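Nucleotidyl transferase (Methanothermobacter thermautotrophicus, PDB 6PLJ) probably transfers nucleotidyl groups and may take part in synthesis of the pseudomurein cell wall of this methanogen. Local coordinates at residues G35-M38 against M39-A43; G83-A86 against G87-E90. One frame throughout, in Å; residues are numbered along the deposited sequence. Where two conformers were deposited one is given.

Overall arrangement
Both interactions are local contacts, and they follow one another along the chain. Interaction 1 runs along nearly all of helix 36-44, which comes after strand 25-31; interaction 2 covers the turn leaving strand 77-82 and the start of helix 86-92. The two strands are parallel neighbours in the eight-stranded mixed sheet, so both connections leave the same, C-terminal edge of the sheet. The centres of interactions 1 and 2 are about 17 Å apart, and the nearest atoms of interactions 1 and 2 are about 4 Å apart, without touching. Both belong to the MobA-like domain, and loops after parallel strands in this fold commonly shape the nucleotide site.

Interaction 1 of 2, residues G35-M38 against M39-A43. With NA (sodium ion), chain J.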
ATOM      1  N   GLY A  35      -1.616 -13.477  -4.382  1.00 11.62           N
ATOM      2  CA  GLY A  35      -2.122 -13.685  -3.036  1.00 11.32           C
ATOM      3  C   GLY A  35      -2.594 -15.113  -2.940  1.00 11.08           C
ATOM      4  O   GLY A  35      -3.774 -15.388  -2.778  1.00 10.98           O
ATOM      5  N   SER A  36      -1.648 -16.027  -3.052  0.70 11.12           N
ATOM      6  CA  SER A  36      -1.974 -17.442  -3.151  0.70 11.18           C
ATOM      7  C   SER A  36      -2.573 -17.991  -1.853  0.70 11.52           C
ATOM      8  O   SER A  36      -3.516 -18.792  -1.903  0.70 10.92           O
ATOM      9  CB  SER A  36      -0.745 -18.240  -3.585  0.70 11.28           C
ATOM     10  OG  SER A  36       0.347 -18.045  -2.715  0.70 11.59           O
ATOM     11  N   ARG A  37      -2.052 -17.538  -0.712  1.00 11.69           N
ATOM     12  CA  ARG A  37      -2.531 -17.997   0.598  1.00 12.72           C
ATOM     13  C   ARG A  37      -4.006 -17.697   0.782  1.00 11.76           C
ATOM     14  O   ARG A  37      -4.783 -18.565   1.218  1.00 11.43           O
ATOM     15  CB  ARG A  37      -1.692 -17.375   1.721  1.00 13.91           C
ATOM     16  CG  ARG A  37      -2.005 -17.879   3.120  1.00 16.06           C
ATOM     17  CD  ARG A  37      -1.802 -19.358   3.245  1.00 17.22           C
ATOM     18  NE  ARG A  37      -3.032 -20.119   3.070  1.00 19.05           N
ATOM     19  CZ  ARG A  37      -3.109 -21.442   3.060  1.00 19.98           C
ATOM     20  NH1 ARG A  37      -2.006 -22.199   3.163  1.00 21.87           N
ATOM     21  NH2 ARG A  37      -4.293 -22.015   2.920  1.00 19.72           N
ATOM     22  N   MET A  38      -4.424 -16.501   0.394  1.00 11.44           N
ATOM     23  CA  MET A  38      -5.808 -16.130   0.590  1.00 11.84           C
ATOM     24  C   MET A  38      -6.730 -16.931  -0.323  1.00 11.63           C
ATOM     25  O   MET A  38      -7.817 -17.309   0.092  1.00 11.46           O
ATOM     26  CB  MET A  38      -6.025 -14.634   0.400  1.00 12.74           C
ATOM     27  CG  MET A  38      -7.322 -14.173   1.050  1.00 13.44           C
ATOM     28  SD  MET A  38      -8.292 -13.069   0.041  1.00 15.53           S
ATOM     29  CE  MET A  38      -8.582 -14.089  -1.408  1.00 14.38           C
ATOM     30  N   MET A  39      -6.301 -17.190  -1.563  1.00 11.31           N
ATOM     31  CA  MET A  39      -7.085 -17.984  -2.499  1.00 11.57           C
ATOM     32  C   MET A  39      -7.215 -19.423  -2.023  1.00 11.31           C
ATOM     33  O   MET A  39      -8.301 -19.991  -2.107  1.00 11.00           O
ATOM     34  CB  MET A  39      -6.487 -17.926  -3.899  1.00 12.80           C
ATOM     35  CG  MET A  39      -6.590 -16.521  -4.460  1.00 13.49           C
ATOM     36  SD  MET A  39      -5.959 -16.411  -6.131  1.00 16.36           S
ATOM     37  CE  MET A  39      -7.313 -17.075  -7.049  1.00 15.80           C
ATOM     38  N   ARG A  40      -6.126 -19.980  -1.503  1.00 11.16           N
ATOM     39  CA  ARG A  40      -6.153 -21.334  -0.931  1.00 11.61           C
ATOM     40  C   ARG A  40      -7.079 -21.381   0.274  1.00 12.09           C
ATOM     41  O   ARG A  40      -7.823 -22.361   0.450  1.00 12.16           O
ATOM     42  CB  ARG A  40      -4.762 -21.787  -0.524  1.00 11.69           C
ATOM     43  CG  ARG A  40      -3.823 -22.028  -1.703  1.00 12.28           C
ATOM     44  CD  ARG A  40      -2.446 -22.370  -1.195  1.00 12.94           C
ATOM     45  NE  ARG A  40      -2.390 -23.712  -0.621  1.00 13.50           N
ATOM     46  CZ  ARG A  40      -2.272 -24.841  -1.335  1.00 14.26           C
ATOM     47  NH1 ARG A  40      -2.185 -24.820  -2.668  1.00 14.31           N
ATOM     48  NH2 ARG A  40      -2.229 -26.017  -0.717  1.00 15.14           N
ATOM     49  N   ASP A  41      -7.045 -20.334   1.101  1.00 12.00           N
ATOM     50  CA  ASP A  41      -7.975 -20.269   2.232  1.00 12.11           C
ATOM     51  C   ASP A  41      -9.428 -20.382   1.779  1.00 12.50           C
ATOM     52  O   ASP A  41     -10.250 -21.043   2.436  1.00 12.69           O
ATOM     53  CB  ASP A  41      -7.828 -18.954   3.021  1.00 12.03           C
ATOM     54  CG  ASP A  41      -6.564 -18.871   3.863  1.00 12.50           C
ATOM     55  OD1 ASP A  41      -5.821 -19.857   4.059  1.00 12.92           O
ATOM     56  OD2 ASP A  41      -6.315 -17.753   4.375  1.00 13.43           O
ATOM     57  N   MET A  42      -9.770 -19.685   0.706  1.00 12.38           N
ATOM     58  CA  MET A  42     -11.114 -19.741   0.156  1.00 12.72           C
ATOM     59  C   MET A  42     -11.444 -21.141  -0.329  1.00 13.53           C
ATOM     60  O   MET A  42     -12.527 -21.653  -0.036  1.00 13.95           O
ATOM     61  CB  MET A  42     -11.294 -18.738  -0.975  1.00 12.97           C
ATOM     62  CG  MET A  42     -11.268 -17.314  -0.460  1.00 12.63           C
ATOM     63  SD  MET A  42     -11.680 -16.092  -1.697  1.00 12.32           S
ATOM     64  CE  MET A  42     -13.455 -16.276  -1.819  1.00 12.92           C
ATOM     65  N   ALA A  43     -10.503 -21.765  -1.036  1.00 13.67           N
ATOM     66  CA  ALA A  43     -10.705 -23.136  -1.521  1.00 15.10           C
ATOM     67  C   ALA A  43     -10.905 -24.113  -0.358  1.00 16.08           C
ATOM     68  O   ALA A  43     -11.760 -25.015  -0.447  1.00 17.03           O
ATOM     69  CB  ALA A  43      -9.534 -23.576  -2.371  1.00 15.52           C
TER
HETATM   70 NA    NA J 309      -9.576 -21.454   5.227  1.00 24.90          NA
HETATM   71  O   HOH W   1      -2.568 -24.906   2.221  1.00 29.35           O
HETATM   72  O   HOH W   2      -7.199 -22.189   5.566  1.00 32.17           O
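Charged side chains one helical turn apart meet where Arg37 reaches Asp41. The salt bridge has two prongs on one oxygen: Arg37 NH2 lies 2.9 Å from Asp41 OD1 and Arg37 NE 3.0 Å from the same OD1. Both hydrogen bonds are weak, bent to near 129°. Arg37 CG stands anti to the backbone N (chi1 -174°), and bends further along the chain swing the guanidinium toward Asp41. Asp41 OD2 bonds instead to His222 and Tyr223, so the carboxylate ties this helix to the start of helix 223-236.

Two like charges come near without touching: Arg37 NH1 is 4.1 Å from Arg40 NE. Their guanidinium planes stand 88° apart, and the water between them accepts from Arg37 NH1 (2.9 Å) and Arg40 NE (3.1 Å).

Among apolar groups, Met38 and Met42 run side by side, Met38 CE lying 3.7 Å from Met42 SD, on the face covered by Tyr223.

A sodium ion sits 2.9 Å from Asp41 O, and the water it binds donates to Asp41 OD1.

Backbone bonds run from Arg40 N to Ser36 O and from Asp41 N to Arg37 O, the i to i+4 pattern of an alpha-helix, here in its first turns after the N-cap Gly35.

Interaction 2 of 2, residues G83-A86 against G87-E90; sequences GHRA and GEVE
Arg85 and Glu88 lie side by side and point the same way, joined through one N-H of the arginine. Arg85 NH1 donates to Glu88 OE1 at 2.7 Å in a salt bridge whose N-H...O angle is 147°. The oxygen uses its syn lone pair and lies close to the guanidinium plane, although the guanidinium and carboxylate planes are turned 55° apart. The approach is therefore to the guanidinium's edge. The Arg85 chain runs extended from CG to NE, which gives it the reach, and a turn about the CD-NE bond then sets the guanidinium across the chain so that NH1 faces the acid; on the way its CD passes 3.5 Å from Glu88 OE1.

Against the preceding residue, Arg85 lays aliphatic carbon on a ring: CG stands 3.6 Å above the plane of His84, displaced toward the rim. The His84 ring also meets His51 edge-to-face.

Glu90 runs extended past Ala86, with CG beside its own backbone N (chi1 -67°). Its CG comes within 3.1 Å of Ala86 O, and OE2 lies 3.6 Å from Ala86 CB. The polar end is held from beyond this contact, OE2 by a hydrogen bond with Thr82 OG1 and OE1 by a salt bridge to Arg102 in strand 99-102. Val89 turns toward the preceding turn, setting CG2 3.5 Å from Arg85 O.

The backbone frames these side chains. Val89 N bonds to Arg85 O at 3.0 Å and Glu90 N to Ala86 O at 2.7 Å. A type II beta turn from Gly83 to Ala86, closed by a weak bond from Ala86 N to Gly83 O, hands the chain to the helix with Arg85 at the N-cap position. This is the strand-turn-helix junction of a beta-alpha unit, here between strand 77-82 and helix 86-92.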
ATOM      1  N   GLY A  83      -0.044  -6.128 -12.289  1.00 10.26           N
ATOM      2  CA  GLY A  83       0.769  -7.235 -12.787  1.00 10.21           C
ATOM      3  C   GLY A  83      -0.052  -8.498 -12.752  1.00 10.33           C
ATOM      4  O   GLY A  83      -0.685  -8.870 -13.739  1.00 11.08           O
ATOM      5  N   HIS A  84      -0.081  -9.130 -11.591  1.00 10.28           N
ATOM      6  CA  HIS A  84      -0.893 -10.308 -11.416  1.00 10.62           C
ATOM      7  C   HIS A  84      -2.361 -10.016 -11.657  1.00 10.73           C
ATOM      8  O   HIS A  84      -2.939  -9.133 -11.011  1.00 10.74           O
ATOM      9  CB  HIS A  84      -0.730 -10.915 -10.036  1.00 10.79           C
ATOM     10  CG  HIS A  84      -1.422 -12.220  -9.919  1.00 10.84           C
ATOM     11  ND1 HIS A  84      -1.056 -13.309 -10.687  1.00 11.11           N
ATOM     12  CD2 HIS A  84      -2.477 -12.614  -9.177  1.00 10.78           C
ATOM     13  CE1 HIS A  84      -1.861 -14.315 -10.411  1.00 11.14           C
ATOM     14  NE2 HIS A  84      -2.718 -13.929  -9.489  1.00 11.33           N
ATOM     15  N   ARG A  85      -2.977 -10.775 -12.567  1.00 10.75           N
ATOM     16  CA  ARG A  85      -4.375 -10.547 -12.947  1.00 11.11           C
ATOM     17  C   ARG A  85      -4.628  -9.070 -13.301  1.00 11.22           C
ATOM     18  O   ARG A  85      -5.665  -8.503 -12.959  1.00 11.14           O
ATOM     19  CB  ARG A  85      -5.321 -11.049 -11.855  1.00 11.64           C
ATOM     20  CG  ARG A  85      -5.287 -12.575 -11.748  1.00 11.95           C
ATOM     21  CD  ARG A  85      -6.138 -13.099 -10.620  1.00 12.75           C
ATOM     22  NE  ARG A  85      -6.260 -14.558 -10.728  1.00 13.41           N
ATOM     23  CZ  ARG A  85      -7.177 -15.209 -11.449  1.00 14.54           C
ATOM     24  NH1 ARG A  85      -8.150 -14.567 -12.115  1.00 16.07           N
ATOM     25  NH2 ARG A  85      -7.139 -16.541 -11.480  1.00 15.51           N
ATOM     26  N   ALA A  86      -3.671  -8.469 -14.004  1.00 11.54           N
ATOM     27  CA  ALA A  86      -3.749  -7.038 -14.336  1.00 12.19           C
ATOM     28  C   ALA A  86      -5.017  -6.681 -15.093  1.00 13.28           C
ATOM     29  O   ALA A  86      -5.624  -5.653 -14.805  1.00 13.53           O
ATOM     30  CB  ALA A  86      -2.546  -6.592 -15.134  1.00 12.39           C
ATOM     31  N   GLY A  87      -5.412  -7.498 -16.063  1.00 13.94           N
ATOM     32  CA  GLY A  87      -6.677  -7.249 -16.774  1.00 15.64           C
ATOM     33  C   GLY A  87      -7.870  -7.009 -15.866  1.00 15.63           C
ATOM     34  O   GLY A  87      -8.604  -6.017 -16.018  1.00 16.00           O
ATOM     35  N   GLU A  88      -8.039  -7.888 -14.886  1.00 15.38           N
ATOM     36  CA  GLU A  88      -9.146  -7.809 -13.949  1.00 15.43           C
ATOM     37  C   GLU A  88      -9.001  -6.648 -12.974  1.00 14.25           C
ATOM     38  O   GLU A  88      -9.978  -5.982 -12.665  1.00 13.68           O
ATOM     39  CB  GLU A  88      -9.282  -9.103 -13.146  1.00 17.36           C
ATOM     40  CG  GLU A  88      -9.759 -10.287 -13.959  1.00 20.09           C
ATOM     41  CD  GLU A  88      -9.707 -11.555 -13.147  1.00 22.86           C
ATOM     42  OE1 GLU A  88      -8.594 -12.074 -12.950  1.00 25.61           O
ATOM     43  OE2 GLU A  88     -10.768 -12.013 -12.686  1.00 26.23           O
ATOM     44  N   VAL A  89      -7.777  -6.408 -12.500  1.00 13.07           N
ATOM     45  CA  VAL A  89      -7.525  -5.301 -11.570  1.00 12.81           C
ATOM     46  C   VAL A  89      -7.759  -3.969 -12.292  1.00 13.09           C
ATOM     47  O   VAL A  89      -8.423  -3.081 -11.768  1.00 13.36           O
ATOM     48  CB  VAL A  89      -6.110  -5.405 -10.939  1.00 12.93           C
ATOM     49  CG1 VAL A  89      -5.770  -4.164 -10.145  1.00 13.15           C
ATOM     50  CG2 VAL A  89      -6.018  -6.645 -10.045  1.00 12.82           C
ATOM     51  N   GLU A  90      -7.261  -3.870 -13.512  1.00 13.77           N
ATOM     52  CA  GLU A  90      -7.460  -2.670 -14.336  1.00 14.47           C
ATOM     53  C   GLU A  90      -8.929  -2.441 -14.675  1.00 15.59           C
ATOM     54  O   GLU A  90      -9.397  -1.292 -14.633  1.00 15.70           O
ATOM     55  CB  GLU A  90      -6.577  -2.724 -15.571  1.00 15.14           C
ATOM     56  CG  GLU A  90      -5.097  -2.629 -15.214  1.00 15.27           C
ATOM     57  CD  GLU A  90      -4.170  -2.970 -16.350  1.00 16.06           C
ATOM     58  OE1 GLU A  90      -4.638  -3.084 -17.515  1.00 17.94           O
ATOM     59  OE2 GLU A  90      -2.969  -3.159 -16.100  1.00 15.66           O
TER